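Local atomic coordinates of beta-ketothiolase BktB (Ralstonia eutropha, PDB entry 4NZS), a protein that catalyses the condensation of acetyl-CoA with propionyl-CoA or a second acetyl-CoA, giving beta-ketoacyl-CoA precursors for polyhydroxyalkanoate production. Residues Ala194-Gly199 and Val225-Thr230; His370-Asn373 and Tyr379-Val382. All coordinates share one frame; numbering follows the deposited sequence.

Contact 1: Ala194-Gly199 and Val225-Thr230; sequences AAIKAG and VRHDAT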
ATOM      1  N   ALA A 194      10.001 -25.932 -32.999  1.00 59.73           N
ATOM      2  CA  ALA A 194       9.727 -26.621 -34.222  1.00 57.74           C
ATOM      3  C   ALA A 194       8.259 -26.517 -34.484  1.00 56.29           C
ATOM      4  O   ALA A 194       7.838 -26.190 -35.574  1.00 59.70           O
ATOM      5  CB  ALA A 194      10.113 -28.074 -34.074  1.00 58.02           C
ATOM      6  N   ALA A 195       7.473 -26.754 -33.453  1.00 59.08           N
ATOM      7  CA  ALA A 195       6.049 -26.813 -33.631  1.00 60.56           C
ATOM      8  C   ALA A 195       5.571 -25.467 -34.084  1.00 66.66           C
ATOM      9  O   ALA A 195       4.667 -25.364 -34.900  1.00 67.28           O
ATOM     10  CB  ALA A 195       5.365 -27.211 -32.347  1.00 61.20           C
ATOM     11  N   ILE A 196       6.154 -24.430 -33.505  1.00 68.34           N
ATOM     12  CA  ILE A 196       5.778 -23.078 -33.848  1.00 65.89           C
ATOM     13  C   ILE A 196       6.107 -22.738 -35.288  1.00 67.29           C
ATOM     14  O   ILE A 196       5.252 -22.273 -36.017  1.00 68.69           O
ATOM     15  CB  ILE A 196       6.514 -22.095 -32.915  1.00 71.32           C
ATOM     16  CG1 ILE A 196       6.009 -22.261 -31.486  1.00 68.22           C
ATOM     17  CG2 ILE A 196       6.357 -20.651 -33.363  1.00 68.41           C
ATOM     18  CD1 ILE A 196       6.730 -21.399 -30.482  1.00 64.43           C
ATOM     19  N   LYS A 197       7.328 -23.041 -35.707  1.00 62.68           N
ATOM     20  CA  LYS A 197       7.781 -22.746 -37.054  1.00 62.90           C
ATOM     21  C   LYS A 197       6.965 -23.558 -38.025  1.00 57.64           C
ATOM     22  O   LYS A 197       6.645 -23.123 -39.121  1.00 55.16           O
ATOM     23  CB  LYS A 197       9.272 -23.018 -37.219  1.00 68.93           C
ATOM     24  CG  LYS A 197      10.157 -21.829 -36.886  1.00 73.54           C
ATOM     25  CD  LYS A 197       9.977 -20.681 -37.868  1.00 77.13           C
ATOM     26  CE  LYS A 197      11.206 -19.781 -37.908  1.00 81.13           C
ATOM     27  NZ  LYS A 197      10.925 -18.387 -38.362  1.00 75.41           N
ATOM     28  N   ALA A 198       6.639 -24.756 -37.587  1.00 46.17           N
ATOM     29  CA  ALA A 198       5.885 -25.689 -38.374  1.00 45.95           C
ATOM     30  C   ALA A 198       4.479 -25.161 -38.575  1.00 49.05           C
ATOM     31  O   ALA A 198       3.727 -25.697 -39.363  1.00 51.32           O
ATOM     32  CB  ALA A 198       5.867 -27.041 -37.704  1.00 43.37           C
ATOM     33  N   GLY A 199       4.116 -24.133 -37.820  1.00 52.97           N
ATOM     34  CA  GLY A 199       2.832 -23.483 -37.990  1.00 50.55           C
ATOM     35  C   GLY A 199       1.715 -24.230 -37.307  1.00 50.31           C
ATOM     36  O   GLY A 199       0.550 -23.980 -37.541  1.00 48.57           O
ATOM     37  N   VAL A 225       9.032 -20.003 -25.201  1.00 52.41           N
ATOM     38  CA  VAL A 225       9.885 -20.821 -26.045  1.00 49.72           C
ATOM     39  C   VAL A 225      11.144 -20.140 -26.602  1.00 55.34           C
ATOM     40  O   VAL A 225      11.152 -18.936 -26.896  1.00 45.25           O
ATOM     41  CB  VAL A 225       9.039 -21.327 -27.231  1.00 53.95           C
ATOM     42  CG1 VAL A 225       8.323 -20.177 -27.917  1.00 54.96           C
ATOM     43  CG2 VAL A 225       9.870 -22.111 -28.234  1.00 48.52           C
ATOM     44  N   ARG A 226      12.201 -20.938 -26.774  1.00 63.14           N
ATOM     45  CA  ARG A 226      13.523 -20.439 -27.153  1.00 72.47           C
ATOM     46  C   ARG A 226      14.089 -21.341 -28.251  1.00 73.51           C
ATOM     47  O   ARG A 226      14.221 -22.559 -28.068  1.00 89.03           O
ATOM     48  CB  ARG A 226      14.455 -20.411 -25.937  1.00 75.58           C
ATOM     49  CG  ARG A 226      15.389 -19.185 -25.872  1.00 87.52           C
ATOM     50  CD  ARG A 226      16.864 -19.526 -25.573  1.00 95.11           C
ATOM     51  NE  ARG A 226      17.382 -19.377 -24.191  1.00 93.97           N
ATOM     52  CZ  ARG A 226      16.728 -19.587 -23.035  1.00 93.74           C
ATOM     53  NH1 ARG A 226      15.454 -19.967 -22.991  1.00 87.18           N
ATOM     54  NH2 ARG A 226      17.370 -19.408 -21.875  1.00 94.29           N
ATOM     55  N   HIS A 227      14.427 -20.729 -29.377  1.00 70.48           N
ATOM     56  CA  HIS A 227      14.797 -21.442 -30.599  1.00 70.36           C
ATOM     57  C   HIS A 227      16.308 -21.679 -30.720  1.00 73.76           C
ATOM     58  O   HIS A 227      16.738 -22.520 -31.522  1.00 80.13           O
ATOM     59  CB  HIS A 227      14.286 -20.652 -31.796  1.00 72.53           C
ATOM     60  CG  HIS A 227      12.820 -20.356 -31.727  1.00 79.41           C
ATOM     61  ND1 HIS A 227      11.891 -21.004 -32.512  1.00 89.75           N
ATOM     62  CD2 HIS A 227      12.116 -19.508 -30.941  1.00 82.72           C
ATOM     63  CE1 HIS A 227      10.680 -20.558 -32.223  1.00 85.33           C
ATOM     64  NE2 HIS A 227      10.789 -19.651 -31.271  1.00 78.90           N
ATOM     65  N   ASP A 228      17.100 -20.956 -29.912  1.00 70.18           N
ATOM     66  CA  ASP A 228      18.555 -21.092 -29.883  1.00 68.94           C
ATOM     67  C   ASP A 228      18.894 -22.145 -28.857  1.00 71.00           C
ATOM     68  O   ASP A 228      19.948 -22.094 -28.212  1.00 71.03           O
ATOM     69  CB  ASP A 228      19.237 -19.776 -29.452  1.00 76.06           C
ATOM     70  CG  ASP A 228      18.876 -18.581 -30.339  1.00 77.73           C
ATOM     71  OD1 ASP A 228      18.050 -18.758 -31.265  1.00 90.94           O
ATOM     72  OD2 ASP A 228      19.410 -17.464 -30.103  1.00 57.39           O
ATOM     73  N   ALA A 229      17.994 -23.109 -28.716  1.00 72.11           N
ATOM     74  CA  ALA A 229      17.980 -24.006 -27.578  1.00 71.43           C
ATOM     75  C   ALA A 229      19.280 -24.808 -27.534  1.00 67.65           C
ATOM     76  O   ALA A 229      19.478 -25.688 -28.353  1.00 77.85           O
ATOM     77  CB  ALA A 229      16.760 -24.932 -27.665  1.00 73.22           C
ATOM     78  N   THR A 230      20.151 -24.482 -26.578  1.00 68.05           N
ATOM     79  CA  THR A 230      21.483 -25.073 -26.439  1.00 68.71           C
ATOM     80  C   THR A 230      21.495 -25.877 -25.157  1.00 71.35           C
ATOM     81  O   THR A 230      20.776 -25.526 -24.238  1.00 71.97           O
ATOM     82  CB  THR A 230      22.520 -23.948 -26.307  1.00 73.18           C
ATOM     83  OG1 THR A 230      22.450 -23.098 -27.461  1.00 77.69           O
ATOM     84  CG2 THR A 230      23.926 -24.479 -26.123  1.00 74.73           C
TER
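I196, in the last turn of its helix, and V225, in an extended loop, are the residues whose backbones come nearest, and even so their CA atoms stand 9.1 Å apart. A198 N keeps a regular helical bond to A194 O, and G199, with a positive phi (81°) readily adopted by glycine, turns back through G199 N to I196 O in a Schellman motif. Side chains alone span the gap. I196 and V225 meet tip to tip, CD1 of I196 lying 3.3 Å from CG1 of V225, closer than usual for two methyls, and 3.9 Å from CG2. The isoleucine is stretched out, its chi2 at 176° carrying CD1 away from the helix, and this reach suits it to a distant backbone. V225 answers with a short, branched end that offers both methyls. H227 borders the pair more loosely and obliquely, with CE1 4.4 Å from CD1 of I196. Both segments belong to the long insertion between strands 116-124 and 257-267, the loop domain of thiolases. Here the loop lies along helix 178-197: V225 also touches A192, H227 meets S193 and A229 reaches L186, while I196 also rests on T221.

Contact 2: His370-Asn373 and Tyr379-Val382; sequences HELN and YALV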
ATOM      1  N   HIS A 370      -6.199 -30.455 -30.746  1.00 51.13           N
ATOM      2  CA  HIS A 370      -5.773 -29.917 -32.035  1.00 56.88           C
ATOM      3  C   HIS A 370      -4.686 -30.748 -32.714  1.00 59.92           C
ATOM      4  O   HIS A 370      -4.612 -30.763 -33.965  1.00 61.64           O
ATOM      5  CB  HIS A 370      -5.396 -28.436 -31.915  1.00 53.81           C
ATOM      6  CG  HIS A 370      -6.574 -27.529 -32.063  1.00 52.34           C
ATOM      7  ND1 HIS A 370      -6.766 -26.729 -33.170  1.00 57.58           N
ATOM      8  CD2 HIS A 370      -7.669 -27.358 -31.285  1.00 55.77           C
ATOM      9  CE1 HIS A 370      -7.912 -26.077 -33.048  1.00 53.71           C
ATOM     10  NE2 HIS A 370      -8.479 -26.441 -31.911  1.00 53.62           N
ATOM     11  N   GLU A 371      -3.865 -31.429 -31.907  1.00 54.94           N
ATOM     12  CA  GLU A 371      -2.868 -32.373 -32.427  1.00 61.36           C
ATOM     13  C   GLU A 371      -3.533 -33.635 -32.947  1.00 66.71           C
ATOM     14  O   GLU A 371      -3.267 -34.084 -34.060  1.00 79.47           O
ATOM     15  CB  GLU A 371      -1.865 -32.794 -31.367  1.00 58.16           C
ATOM     16  CG  GLU A 371      -0.577 -32.054 -31.469  1.00 61.60           C
ATOM     17  CD  GLU A 371       0.291 -32.533 -32.597  1.00 60.77           C
ATOM     18  OE1 GLU A 371       0.116 -32.016 -33.708  1.00 67.07           O
ATOM     19  OE2 GLU A 371       1.163 -33.401 -32.368  1.00 54.80           O
ATOM     20  N   LEU A 372      -4.380 -34.221 -32.123  1.00 67.98           N
ATOM     21  CA  LEU A 372      -5.197 -35.339 -32.567  1.00 70.17           C
ATOM     22  C   LEU A 372      -5.651 -35.164 -34.026  1.00 73.08           C
ATOM     23  O   LEU A 372      -5.522 -36.093 -34.802  1.00 78.98           O
ATOM     24  CB  LEU A 372      -6.412 -35.501 -31.665  1.00 64.72           C
ATOM     25  CG  LEU A 372      -6.906 -36.921 -31.443  1.00 71.41           C
ATOM     26  CD1 LEU A 372      -5.876 -37.750 -30.674  1.00 75.66           C
ATOM     27  CD2 LEU A 372      -8.241 -36.899 -30.698  1.00 76.00           C
ATOM     28  N   ASN A 373      -6.163 -33.986 -34.398  1.00 78.33           N
ATOM     29  CA  ASN A 373      -6.528 -33.695 -35.809  1.00 74.61           C
ATOM     30  C   ASN A 373      -5.357 -33.661 -36.812  1.00 68.78           C
ATOM     31  O   ASN A 373      -5.528 -33.909 -38.003  1.00 69.08           O
ATOM     32  CB  ASN A 373      -7.285 -32.371 -35.906  1.00 74.25           C
ATOM     33  CG  ASN A 373      -8.682 -32.475 -35.375  1.00 73.18           C
ATOM     34  OD1 ASN A 373      -8.901 -33.042 -34.305  1.00 68.76           O
ATOM     35  ND2 ASN A 373      -9.646 -31.939 -36.125  1.00 76.74           N
ATOM     36  N   TYR A 379      -7.508 -41.903 -29.679  1.00 88.29           N
ATOM     37  CA  TYR A 379      -7.539 -41.616 -28.218  1.00 93.32           C
ATOM     38  C   TYR A 379      -6.445 -40.627 -27.678  1.00 86.43           C
ATOM     39  O   TYR A 379      -5.341 -40.533 -28.229  1.00 80.08           O
ATOM     40  CB  TYR A 379      -7.549 -42.924 -27.405  1.00 97.53           C
ATOM     41  CG  TYR A 379      -8.552 -43.985 -27.869  1.00109.96           C
ATOM     42  CD1 TYR A 379      -9.619 -43.673 -28.729  1.00117.20           C
ATOM     43  CD2 TYR A 379      -8.445 -45.306 -27.422  1.00113.37           C
ATOM     44  CE1 TYR A 379     -10.520 -44.648 -29.143  1.00117.35           C
ATOM     45  CE2 TYR A 379      -9.347 -46.281 -27.829  1.00114.47           C
ATOM     46  CZ  TYR A 379     -10.383 -45.943 -28.684  1.00118.30           C
ATOM     47  OH  TYR A 379     -11.279 -46.897 -29.093  1.00126.55           O
ATOM     48  N   ALA A 380      -6.782 -39.916 -26.585  1.00 81.15           N
ATOM     49  CA  ALA A 380      -6.038 -38.719 -26.104  1.00 70.11           C
ATOM     50  C   ALA A 380      -6.069 -38.477 -24.574  1.00 58.11           C
ATOM     51  O   ALA A 380      -7.127 -38.554 -23.951  1.00 52.48           O
ATOM     52  CB  ALA A 380      -6.564 -37.487 -26.813  1.00 68.46           C
ATOM     53  N   LEU A 381      -4.902 -38.160 -23.997  1.00 56.73           N
ATOM     54  CA  LEU A 381      -4.736 -37.964 -22.549  1.00 57.65           C
ATOM     55  C   LEU A 381      -4.099 -36.630 -22.134  1.00 59.73           C
ATOM     56  O   LEU A 381      -2.919 -36.371 -22.386  1.00 65.34           O
ATOM     57  CB  LEU A 381      -3.879 -39.072 -21.942  1.00 57.64           C
ATOM     58  CG  LEU A 381      -3.375 -38.824 -20.497  1.00 57.55           C
ATOM     59  CD1 LEU A 381      -4.485 -38.956 -19.478  1.00 56.42           C
ATOM     60  CD2 LEU A 381      -2.258 -39.775 -20.124  1.00 62.22           C
ATOM     61  N   VAL A 382      -4.880 -35.838 -21.412  1.00 56.91           N
ATOM     62  CA  VAL A 382      -4.387 -34.662 -20.742  1.00 56.39           C
ATOM     63  C   VAL A 382      -4.472 -34.922 -19.251  1.00 54.13           C
ATOM     64  O   VAL A 382      -5.460 -35.447 -18.737  1.00 43.75           O
ATOM     65  CB  VAL A 382      -5.166 -33.353 -21.104  1.00 60.71           C
ATOM     66  CG1 VAL A 382      -4.514 -32.628 -22.277  1.00 66.66           C
ATOM     67  CG2 VAL A 382      -6.624 -33.624 -21.439  1.00 54.05           C
TER
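L372 leans from its helix onto the start of the neighbouring strand, where A380 faces it across a CA-to-CA distance of 7.3 Å. From CB outward the leucine closes in stepwise. CB heads toward the strand but is still 5.2 Å from CB of A380, and CG narrows this separation to 4.7 Å. The branch then does the touching. CD1 settles 3.9 Å from CB of A380 and also lies 3.7 Å from the backbone O of Y379, so a single methyl packs against one side chain and the carbonyl of the residue before it. The other arm, CD2 of L372, stays slightly farther off, at 4.3 Å from CB of A380. A chi1 of -147°, short of fully anti to the backbone N, appears to swing this fork toward the strand.

Each residue type fits its place. Leucine supplies a forked apolar end, and alanine is small enough to let the helix come near. Y379 presents its main chain here, its CB pointing away and its side chain lying against L312 and E397. V319 touches both L372 and A380, which widens the apolar patch onto strand 319-322, and two residues along from A380 V382 meets I364, T365 and A368 of the same helix. Strands 319-322 and 379-386 are parallel neighbours, and helix 357-375 lies in the connection between them. This is helix-on-sheet packing within a beta-alpha-beta crossover of the C-terminal thiolase half, in whose layered fold a helix at this position is expected to lie between sheets, consistent with the burial of L372.

Both contacts rest on apolar side chains without hydrogen bonds between their segments, yet they serve different parts of the fold. Contact 2 is buried and joins a helix to the main sheet in the C-terminal half; contact 1 is partly buried and ties a helix end to an irregular loop in the N-terminal half. The difference shows in the chemistry: alanine lets the backbones approach more closely in contact 2, whereas in contact 1 side chains must span a wider gap, with the exposed H227 beside them. They share no helix or strand. Their centres are 21 Å apart and their nearest atoms about 7 Å, but N347 lies between them, touched by A195 and by E371.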